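Local coordinates for protein Alpha/beta hydrolase (Paenibacillus sp. VTT E-133280, PDB 6TJ2) that probably hydrolyses methyl salicylate as an extracellular esterase, being an alpha/beta hydrolase akin to tobacco salicylic acid binding protein 2, at residues F59-L70 and V268-M279; F118-V126 and I137-P145. All blocks are in the same frame, centred on the assembly; numbering follows the deposited sequence.

Contact 1: F59-L70 and V268-M279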
loop_
_atom_site.group_PDB
_atom_site.type_symbol
_atom_site.label_atom_id
_atom_site.label_comp_id
_atom_site.label_asym_id
_atom_site.label_seq_id
_atom_site.Cartn_x
_atom_site.Cartn_y
_atom_site.Cartn_z
ATOM N N PHE A 59 23.727 5.082 -13.028
ATOM C CA PHE A 59 22.608 4.931 -12.073
ATOM C C PHE A 59 22.882 3.754 -11.160
ATOM O O PHE A 59 22.489 3.832 -9.995
ATOM C CB PHE A 59 21.300 4.724 -12.833
ATOM C CG PHE A 59 20.033 4.581 -12.040
ATOM C CD1 PHE A 59 19.560 5.689 -11.386
ATOM C CD2 PHE A 59 19.362 3.399 -11.873
ATOM C CE1 PHE A 59 18.354 5.655 -10.700
ATOM C CE2 PHE A 59 18.176 3.360 -11.128
ATOM C CZ PHE A 59 17.686 4.486 -10.566
ATOM N N TRP A 60 23.402 2.655 -11.714
ATOM C CA TRP A 60 23.588 1.369 -11.013
ATOM C C TRP A 60 24.880 1.287 -10.204
ATOM O O TRP A 60 25.087 0.256 -9.599
ATOM C CB TRP A 60 23.533 0.246 -12.029
ATOM C CG TRP A 60 22.266 0.187 -12.833
ATOM C CD1 TRP A 60 22.156 0.351 -14.171
ATOM C CD2 TRP A 60 20.940 -0.101 -12.328
ATOM N NE1 TRP A 60 20.845 0.186 -14.540
ATOM C CE2 TRP A 60 20.084 -0.126 -13.449
ATOM C CE3 TRP A 60 20.432 -0.390 -11.064
ATOM C CZ2 TRP A 60 18.724 -0.378 -13.339
ATOM C CZ3 TRP A 60 19.093 -0.675 -10.950
ATOM C CH2 TRP A 60 18.269 -0.675 -12.089
ATOM N N ASP A 61 25.693 2.346 -10.144
ATOM C CA ASP A 61 27.068 2.147 -9.623
ATOM C C ASP A 61 27.045 1.518 -8.226
ATOM O O ASP A 61 27.729 0.480 -8.002
ATOM C CB ASP A 61 27.829 3.461 -9.604
ATOM C CG ASP A 61 28.307 3.975 -10.955
ATOM O OD1 ASP A 61 28.238 3.219 -11.910
ATOM O OD2 ASP A 61 28.693 5.197 -10.945
ATOM N N GLU A 62 26.313 2.104 -7.315
ATOM C CA GLU A 62 26.374 1.668 -5.883
ATOM C C GLU A 62 25.717 0.307 -5.737
ATOM O O GLU A 62 26.203 -0.576 -5.012
ATOM C CB GLU A 62 25.743 2.710 -4.972
ATOM C CG GLU A 62 26.420 4.091 -4.980
ATOM C CD GLU A 62 26.111 5.012 -6.145
ATOM O OE1 GLU A 62 25.243 4.718 -7.021
ATOM O OE2 GLU A 62 26.781 6.099 -6.201
ATOM N N THR A 63 24.543 0.153 -6.297
ATOM C CA THR A 63 23.787 -1.101 -6.155
ATOM C C THR A 63 24.501 -2.241 -6.843
ATOM O O THR A 63 24.579 -3.381 -6.288
ATOM C CB THR A 63 22.345 -0.889 -6.611
ATOM O OG1 THR A 63 21.641 -0.037 -5.699
ATOM C CG2 THR A 63 21.610 -2.185 -6.738
ATOM N N ALA A 64 25.065 -2.010 -8.026
ATOM C CA ALA A 64 25.844 -3.073 -8.693
ATOM C C ALA A 64 27.056 -3.506 -7.838
ATOM O O ALA A 64 27.318 -4.688 -7.782
ATOM C CB ALA A 64 26.274 -2.576 -10.077
ATOM N N SER A 65 27.713 -2.537 -7.240
ATOM C CA SER A 65 28.881 -2.828 -6.373
ATOM C C SER A 65 28.418 -3.719 -5.223
ATOM O O SER A 65 29.094 -4.729 -4.888
ATOM C CB SER A 65 29.457 -1.586 -5.820
ATOM O OG SER A 65 30.456 -1.879 -4.878
ATOM N N GLU A 66 27.269 -3.451 -4.622
ATOM C CA GLU A 66 26.765 -4.301 -3.500
ATOM C C GLU A 66 26.367 -5.678 -4.004
ATOM O O GLU A 66 26.547 -6.679 -3.281
ATOM C CB GLU A 66 25.652 -3.582 -2.739
ATOM C CG GLU A 66 26.137 -2.369 -1.984
ATOM C CD GLU A 66 27.168 -2.629 -0.907
ATOM O OE1 GLU A 66 27.027 -3.641 -0.231
ATOM O OE2 GLU A 66 28.041 -1.746 -0.719
ATOM N N LEU A 67 25.765 -5.796 -5.176
ATOM C CA LEU A 67 25.457 -7.111 -5.760
ATOM C C LEU A 67 26.728 -7.914 -5.979
ATOM O O LEU A 67 26.716 -9.146 -5.695
ATOM C CB LEU A 67 24.685 -6.965 -7.064
ATOM C CG LEU A 67 23.206 -6.679 -6.927
ATOM C CD1 LEU A 67 22.644 -6.236 -8.295
ATOM C CD2 LEU A 67 22.453 -7.867 -6.392
ATOM N N ARG A 68 27.795 -7.272 -6.441
ATOM C CA ARG A 68 29.053 -8.001 -6.701
ATOM C C ARG A 68 29.641 -8.500 -5.367
ATOM O O ARG A 68 30.193 -9.593 -5.334
ATOM C CB ARG A 68 30.044 -7.133 -7.462
ATOM C CG ARG A 68 29.627 -6.865 -8.896
ATOM C CD ARG A 68 30.652 -6.059 -9.689
ATOM N NE ARG A 68 30.077 -5.591 -10.942
ATOM C CZ ARG A 68 29.681 -4.377 -11.219
ATOM N NH1 ARG A 68 29.923 -3.370 -10.392
ATOM N NH2 ARG A 68 29.039 -4.128 -12.346
ATOM N N LYS A 69 29.486 -7.735 -4.295
ATOM C CA LYS A 69 29.994 -8.162 -2.965
ATOM C C LYS A 69 29.254 -9.406 -2.507
ATOM O O LYS A 69 29.855 -10.152 -1.697
ATOM C CB LYS A 69 29.856 -7.051 -1.936
ATOM C CG LYS A 69 30.737 -5.840 -2.158
ATOM C CD LYS A 69 30.415 -4.774 -1.126
ATOM C CE LYS A 69 31.130 -3.466 -1.343
ATOM N NZ LYS A 69 30.737 -2.505 -0.278
ATOM N N LEU A 70 28.011 -9.648 -2.904
ATOM C CA LEU A 70 27.230 -10.849 -2.572
ATOM C C LEU A 70 27.602 -12.020 -3.471
ATOM O O LEU A 70 26.998 -13.093 -3.301
ATOM C CB LEU A 70 25.739 -10.503 -2.707
ATOM C CG LEU A 70 25.199 -9.513 -1.694
ATOM C CD1 LEU A 70 23.796 -9.082 -2.042
ATOM C CD2 LEU A 70 25.265 -10.093 -0.291
ATOM N N VAL A 268 18.515 3.643 -4.760
ATOM C CA VAL A 268 19.617 2.840 -5.373
ATOM C C VAL A 268 20.965 3.472 -5.051
ATOM O O VAL A 268 22.032 2.813 -5.180
ATOM C CB VAL A 268 19.477 2.663 -6.890
ATOM C CG1 VAL A 268 18.242 1.835 -7.178
ATOM C CG2 VAL A 268 19.524 3.978 -7.634
ATOM N N ARG A 269 21.005 4.749 -4.677
ATOM C CA ARG A 269 22.269 5.445 -4.289
ATOM C C ARG A 269 22.454 5.391 -2.796
ATOM O O ARG A 269 23.603 5.183 -2.362
ATOM C CB ARG A 269 22.283 6.910 -4.711
ATOM C CG ARG A 269 22.649 7.071 -6.164
ATOM C CD ARG A 269 21.408 7.305 -6.971
ATOM N NE ARG A 269 21.847 7.635 -8.311
ATOM C CZ ARG A 269 21.188 8.424 -9.148
ATOM N NH1 ARG A 269 19.977 8.862 -8.890
ATOM N NH2 ARG A 269 21.754 8.725 -10.291
ATOM N N THR A 270 21.414 5.574 -1.993
ATOM C CA THR A 270 21.563 5.746 -0.524
ATOM C C THR A 270 21.501 4.427 0.212
ATOM O O THR A 270 22.021 4.366 1.336
ATOM C CB THR A 270 20.554 6.771 -0.012
ATOM O OG1 THR A 270 19.271 6.224 -0.332
ATOM C CG2 THR A 270 20.728 8.119 -0.679
ATOM N N GLU A 271 20.782 3.436 -0.283
ATOM C CA GLU A 271 20.595 2.148 0.383
ATOM C C GLU A 271 20.927 1.036 -0.559
ATOM O O GLU A 271 20.127 0.130 -0.772
ATOM C CB GLU A 271 19.168 1.997 0.920
ATOM C CG GLU A 271 18.792 3.042 1.951
ATOM C CD GLU A 271 19.487 2.928 3.303
ATOM O OE1 GLU A 271 20.104 1.885 3.600
ATOM O OE2 GLU A 271 19.362 3.907 4.140
ATOM N N PRO A 272 22.145 1.010 -1.141
ATOM C CA PRO A 272 22.459 0.029 -2.174
ATOM C C PRO A 272 22.495 -1.398 -1.642
ATOM O O PRO A 272 22.230 -2.324 -2.412
ATOM C CB PRO A 272 23.824 0.479 -2.741
ATOM C CG PRO A 272 24.431 1.309 -1.587
ATOM C CD PRO A 272 23.230 1.980 -0.938
ATOM N N LYS A 273 22.907 -1.632 -0.383
ATOM C CA LYS A 273 22.943 -3.008 0.122
ATOM C C LYS A 273 21.526 -3.552 0.221
ATOM O O LYS A 273 21.268 -4.683 -0.196
ATOM C CB LYS A 273 23.660 -3.034 1.472
ATOM C CG LYS A 273 23.818 -4.428 2.053
ATOM C CD LYS A 273 24.367 -4.409 3.468
ATOM C CE LYS A 273 24.048 -5.684 4.226
ATOM N NZ LYS A 273 25.162 -6.064 5.129
ATOM N N MET A 274 20.627 -2.741 0.755
ATOM C CA MET A 274 19.214 -3.143 0.838
ATOM C C MET A 274 18.630 -3.387 -0.571
ATOM O O MET A 274 17.944 -4.399 -0.810
ATOM C CB MET A 274 18.429 -2.056 1.564
ATOM C CG MET A 274 16.982 -2.377 1.725
ATOM S SD MET A 274 15.969 -0.917 2.064
ATOM C CE MET A 274 15.941 -0.236 0.397
ATOM N N MET A 275 18.963 -2.533 -1.520
ATOM C CA MET A 275 18.486 -2.715 -2.892
ATOM C C MET A 275 19.019 -3.976 -3.538
ATOM O O MET A 275 18.269 -4.714 -4.203
ATOM C CB MET A 275 18.805 -1.508 -3.786
ATOM C CG MET A 275 18.057 -0.255 -3.412
ATOM S SD MET A 275 16.222 -0.441 -3.398
ATOM C CE MET A 275 16.018 -1.314 -4.944
ATOM N N ALA A 276 20.300 -4.267 -3.338
ATOM C CA ALA A 276 20.896 -5.516 -3.855
ATOM C C ALA A 276 20.151 -6.706 -3.279
ATOM O O ALA A 276 19.806 -7.630 -4.008
ATOM C CB ALA A 276 22.366 -5.532 -3.503
ATOM N N GLU A 277 19.853 -6.687 -1.989
ATOM C CA GLU A 277 19.119 -7.806 -1.375
ATOM C C GLU A 277 17.730 -7.947 -1.991
ATOM O O GLU A 277 17.292 -9.076 -2.234
ATOM C CB GLU A 277 19.043 -7.609 0.133
ATOM C CG GLU A 277 20.384 -7.684 0.827
ATOM C CD GLU A 277 20.294 -7.217 2.278
ATOM O OE1 GLU A 277 19.222 -6.690 2.708
ATOM O OE2 GLU A 277 21.286 -7.368 2.982
ATOM N N LEU A 278 17.059 -6.852 -2.244
ATOM C CA LEU A 278 15.745 -6.904 -2.882
ATOM C C LEU A 278 15.807 -7.447 -4.300
ATOM O O LEU A 278 14.939 -8.233 -4.748
ATOM C CB LEU A 278 15.054 -5.538 -2.908
ATOM C CG LEU A 278 14.599 -5.035 -1.530
ATOM C CD1 LEU A 278 14.226 -3.582 -1.609
ATOM C CD2 LEU A 278 13.433 -5.894 -1.004
ATOM N N MET A 279 16.863 -7.078 -5.023
ATOM C CA MET A 279 17.017 -7.568 -6.402
ATOM C C MET A 279 17.301 -9.053 -6.405
ATOM O O MET A 279 16.811 -9.765 -7.287
ATOM C CB MET A 279 18.134 -6.794 -7.110
ATOM C CG MET A 279 17.721 -5.361 -7.354
ATOM S SD MET A 279 19.084 -4.379 -7.942
ATOM C CE MET A 279 18.257 -2.959 -8.654
HETATM O O HOH W 1 23.067 2.271 -7.747
HETATM O O HOH W 2 24.452 6.368 -9.061
#

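Contact 2: F118-V126 and I137-P145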
loop_
_atom_site.group_PDB
_atom_site.type_symbol
_atom_site.label_atom_id
_atom_site.label_comp_id
_atom_site.label_asym_id
_atom_site.label_seq_id
_atom_site.Cartn_x
_atom_site.Cartn_y
_atom_site.Cartn_z
ATOM N N PHE A 118 11.651 3.477 -17.734
ATOM C CA PHE A 118 11.577 3.294 -19.194
ATOM C C PHE A 118 12.294 2.006 -19.551
ATOM O O PHE A 118 11.984 1.344 -20.555
ATOM C CB PHE A 118 12.248 4.485 -19.868
ATOM C CG PHE A 118 12.608 4.305 -21.324
ATOM C CD1 PHE A 118 11.649 4.357 -22.323
ATOM C CD2 PHE A 118 13.897 3.971 -21.717
ATOM C CE1 PHE A 118 11.970 4.127 -23.655
ATOM C CE2 PHE A 118 14.223 3.730 -23.055
ATOM C CZ PHE A 118 13.253 3.809 -24.017
ATOM N N GLY A 119 13.305 1.607 -18.787
ATOM C CA GLY A 119 13.983 0.346 -18.972
ATOM C C GLY A 119 13.080 -0.877 -18.967
ATOM O O GLY A 119 13.447 -1.886 -19.570
ATOM N N GLY A 120 11.886 -0.784 -18.350
ATOM C CA GLY A 120 10.931 -1.891 -18.508
ATOM C C GLY A 120 10.529 -2.129 -19.942
ATOM O O GLY A 120 10.361 -3.290 -20.363
ATOM N N SER A 121 10.364 -1.065 -20.707
ATOM C CA SER A 121 10.014 -1.225 -22.134
ATOM C C SER A 121 11.167 -1.835 -22.923
ATOM O O SER A 121 10.925 -2.650 -23.857
ATOM C CB SER A 121 9.535 0.042 -22.769
ATOM O OG SER A 121 10.568 0.974 -22.968
ATOM N N VAL A 122 12.385 -1.533 -22.539
ATOM C CA VAL A 122 13.602 -2.063 -23.167
ATOM C C VAL A 122 13.769 -3.535 -22.820
ATOM O O VAL A 122 14.100 -4.343 -23.713
ATOM C CB VAL A 122 14.813 -1.225 -22.770
ATOM C CG1 VAL A 122 16.067 -1.807 -23.428
ATOM C CG2 VAL A 122 14.624 0.242 -23.169
ATOM N N ILE A 123 13.538 -3.943 -21.575
ATOM C CA ILE A 123 13.633 -5.388 -21.283
ATOM C C ILE A 123 12.559 -6.156 -22.047
ATOM O O ILE A 123 12.802 -7.318 -22.467
ATOM C CB ILE A 123 13.696 -5.750 -19.799
ATOM C CG1 ILE A 123 12.362 -5.541 -19.084
ATOM C CG2 ILE A 123 14.843 -4.977 -19.158
ATOM C CD1 ILE A 123 12.452 -5.657 -17.576
ATOM N N GLN A 124 11.361 -5.558 -22.263
ATOM C CA GLN A 124 10.342 -6.247 -23.093
ATOM C C GLN A 124 10.876 -6.474 -24.502
ATOM O O GLN A 124 10.775 -7.606 -25.024
ATOM C CB GLN A 124 9.055 -5.439 -23.117
ATOM C CG GLN A 124 8.284 -5.414 -21.798
ATOM C CD GLN A 124 7.139 -4.439 -21.903
ATOM O OE1 GLN A 124 7.349 -3.266 -22.285
ATOM N NE2 GLN A 124 5.914 -4.893 -21.622
ATOM N N THR A 125 11.354 -5.439 -25.158
ATOM C CA THR A 125 11.734 -5.545 -26.565
ATOM C C THR A 125 13.014 -6.349 -26.717
ATOM O O THR A 125 13.122 -7.151 -27.685
ATOM C CB THR A 125 11.820 -4.176 -27.208
ATOM O OG1 THR A 125 12.752 -3.371 -26.494
ATOM C CG2 THR A 125 10.479 -3.494 -27.313
ATOM N N VAL A 126 13.907 -6.299 -25.746
ATOM C CA VAL A 126 15.111 -7.143 -25.768
ATOM C C VAL A 126 14.753 -8.621 -25.629
ATOM O O VAL A 126 15.264 -9.471 -26.386
ATOM C CB VAL A 126 16.125 -6.695 -24.716
ATOM C CG1 VAL A 126 17.253 -7.699 -24.496
ATOM C CG2 VAL A 126 16.698 -5.321 -25.090
ATOM N N ILE A 137 12.868 -12.203 -15.941
ATOM C CA ILE A 137 12.758 -10.764 -16.283
ATOM C C ILE A 137 12.218 -10.038 -15.065
ATOM O O ILE A 137 11.159 -10.450 -14.518
ATOM C CB ILE A 137 11.886 -10.569 -17.508
ATOM C CG1 ILE A 137 12.359 -11.378 -18.711
ATOM C CG2 ILE A 137 11.795 -9.097 -17.810
ATOM C CD1 ILE A 137 11.311 -11.421 -19.832
ATOM N N VAL A 138 12.917 -9.022 -14.589
ATOM C CA VAL A 138 12.546 -8.289 -13.366
ATOM C C VAL A 138 12.231 -6.861 -13.752
ATOM O O VAL A 138 13.113 -6.161 -14.283
ATOM C CB VAL A 138 13.636 -8.366 -12.282
ATOM C CG1 VAL A 138 13.232 -7.552 -11.067
ATOM C CG2 VAL A 138 13.911 -9.815 -11.916
ATOM N N PHE A 139 11.034 -6.440 -13.475
ATOM C CA PHE A 139 10.604 -5.044 -13.630
ATOM C C PHE A 139 10.754 -4.350 -12.299
ATOM O O PHE A 139 10.056 -4.717 -11.343
ATOM C CB PHE A 139 9.154 -4.980 -14.089
ATOM C CG PHE A 139 8.952 -5.483 -15.490
ATOM C CD1 PHE A 139 8.763 -4.588 -16.534
ATOM C CD2 PHE A 139 8.946 -6.819 -15.796
ATOM C CE1 PHE A 139 8.609 -5.040 -17.831
ATOM C CE2 PHE A 139 8.797 -7.288 -17.083
ATOM C CZ PHE A 139 8.673 -6.380 -18.109
ATOM N N PHE A 140 11.626 -3.394 -12.155
ATOM C CA PHE A 140 11.931 -2.638 -10.928
ATOM C C PHE A 140 11.389 -1.230 -11.071
ATOM O O PHE A 140 11.982 -0.443 -11.797
ATOM C CB PHE A 140 13.417 -2.710 -10.601
ATOM C CG PHE A 140 13.916 -1.725 -9.579
ATOM C CD1 PHE A 140 15.209 -1.215 -9.645
ATOM C CD2 PHE A 140 13.107 -1.314 -8.530
ATOM C CE1 PHE A 140 15.621 -0.252 -8.738
ATOM C CE2 PHE A 140 13.516 -0.331 -7.653
ATOM C CZ PHE A 140 14.791 0.197 -7.754
ATOM N N ASP A 141 10.200 -0.951 -10.515
ATOM C CA ASP A 141 9.591 0.389 -10.621
ATOM C C ASP A 141 9.666 0.789 -12.098
ATOM O O ASP A 141 10.152 1.883 -12.441
ATOM C CB ASP A 141 10.232 1.401 -9.688
ATOM C CG ASP A 141 9.925 1.135 -8.238
ATOM O OD1 ASP A 141 9.150 0.275 -7.955
ATOM O OD2 ASP A 141 10.422 1.904 -7.382
ATOM N N ALA A 142 9.163 -0.116 -12.923
ATOM C CA ALA A 142 9.317 -0.052 -14.371
ATOM C C ALA A 142 7.963 -0.066 -15.069
ATOM O O ALA A 142 6.959 -0.602 -14.571
ATOM C CB ALA A 142 10.209 -1.158 -14.898
ATOM N N PHE A 143 7.945 0.521 -16.241
ATOM C CA PHE A 143 6.767 0.472 -17.119
ATOM C C PHE A 143 6.719 -0.874 -17.809
ATOM O O PHE A 143 7.767 -1.468 -18.163
ATOM C CB PHE A 143 6.840 1.606 -18.145
ATOM C CG PHE A 143 6.877 2.953 -17.495
ATOM C CD1 PHE A 143 5.720 3.445 -16.905
ATOM C CD2 PHE A 143 8.051 3.687 -17.380
ATOM C CE1 PHE A 143 5.754 4.671 -16.239
ATOM C CE2 PHE A 143 8.077 4.876 -16.678
ATOM C CZ PHE A 143 6.929 5.390 -16.161
ATOM N N ALA A 144 5.516 -1.368 -18.048
ATOM C CA ALA A 144 5.273 -2.590 -18.830
ATOM C C ALA A 144 4.135 -2.303 -19.786
ATOM O O ALA A 144 3.020 -2.780 -19.553
ATOM C CB ALA A 144 4.995 -3.724 -17.866
ATOM N N PRO A 145 4.349 -1.487 -20.822
ATOM C CA PRO A 145 3.258 -1.214 -21.749
ATOM C C PRO A 145 2.691 -2.532 -22.281
ATOM O O PRO A 145 3.385 -3.529 -22.464
ATOM C CB PRO A 145 3.891 -0.409 -22.882
ATOM C CG PRO A 145 5.113 0.191 -22.206
ATOM C CD PRO A 145 5.614 -0.821 -21.197
#

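Contact 1: F59-L70 and V268-M279
Thr-63 meets Val-268 and Met-279 with two differently aimed branches: a chi1 of -69° sets OG1 beside its own backbone N, turned to the carbonyl of Val-268 in helix 267-270, and swings CG2 anti to that N, against the thioether. OG1 donates to Val-268 O at 2.9 Å, in the carbonyl plane and on a lone pair, while CG2 rests 3.6 Å from Met-279 SD. Small and two-faced, the threonine suits this place, a knob among Val-268, Met-275, Ala-276 and Met-279. Met-279 runs extended beyond CG, and its CE reaches Trp-60 CZ3 at 3.3 Å. Phe-59 presents a ring face to Val-268 CG2, a CH-pi contact with the methyl 3.8 Å from the ring centroid, and its CD1 lies over the guanidinium face of Arg-269, the two planes 67° apart. The polar ends are tied by water and backbone: a water bridges Glu-62 OE1 and Arg-269 NE, and Arg-269 NH1 bonds Met-265 O. A second water accepts from Thr-63 N and lies 2.8 Å from Val-268 O. Farther along, Pro-272 and Ala-276 offer short side chains where the backbones come close; Ala-276 CB touches Leu-67 CG at 3.7 Å, and the aliphatic part of Glu-66 rests against Pro-272 while its carboxylate holds Lys-69 in a salt bridge. Helices 61-69 and 272-279 cross at -64° with axes 8.0 Å apart, Met-279 and Trp-60 also touching Leu-114 of strand 111-117: two helices packed together on one face of the parallel sheet, as in the alpha/beta-hydrolase fold.

Contact 2: F118-V126 and I137-P145
Ile-123 of helix 119-129 packs on Ile-137 and Phe-139 of strand 134-139, the helix-to-second-strand packing of a beta-alpha-beta unit, whose helix and strand run nearly antiparallel. With chi1 at 72°, Ile-123 CG1 sits between its backbone N and carbonyl carbon, which lays CD1 against the strand. That methyl stands over the centre of the Phe-139 ring, 3.8 Å from the centroid and only 5° off the normal, a CH-pi contact; it also touches Ile-137 CG2 at 3.5 Å. Isoleucine suits this place because its longer arm, CG1-CD1, is slim enough to set a methyl over the ring while CG1 lies beside Ile-137 CG2. The edge of the same ring receives Gln-124 CG, 3.8 Å from Phe-139 CZ, with amide and ring planes nearly perpendicular. Gln-124 is extended beyond CG, which carries its amide past the ring to the loop after the strand. There NE2 donates to Pro-145 O, a carbonyl also bonded by Tyr-220, while OE1 lies against Pro-145 CD. With an alanine here, the Pro-145 carbonyl would probably lose its NE2 donor and the Phe-139 edge the CG that covers it. Near the first turn, Gly-119 belongs to a GxSxG sequence consistent with a nucleophile elbow. Gly-120 has to be small: a beta carbon there would run into Phe-143 O and Ala-142 CB. Its CA instead makes a CA-H...O contact with Phe-143 O. Beside it, Ser-121 OG turns back to Phe-118 O, which also accepts from Ser-121 N, and is itself also bonded to His-92. The Gln-124 NE2 to Pro-145 O bond measures 3.0 Å, with an N-H...O angle of 159° and the donor on a lone pair in the carbonyl plane.

Overall arrangement
From the N terminus the chain makes strand 46-50, then lays down 59-70, the first half of contact 1. It continues through strands 73-75 and 111-117 to 118-126, and soon 137-145 closes contact 2, a local loop spanning the helix and second strand of one beta-alpha-beta unit and the turn after it. Strands 226-231 and 256-260 follow before 268-279 returns to 59-70 and closes contact 1, so contact 2 is nested inside that much longer loop. Their centres lie about 19 Å apart, yet Met-275 CE approaches Phe-140 CZ at 3.4 Å, with Met-279, Val-268 and Trp-60 round the same ring. Phe-140, at the corner after strand 134-139, thus ties both halves of contact 1 to the middle of the sheet.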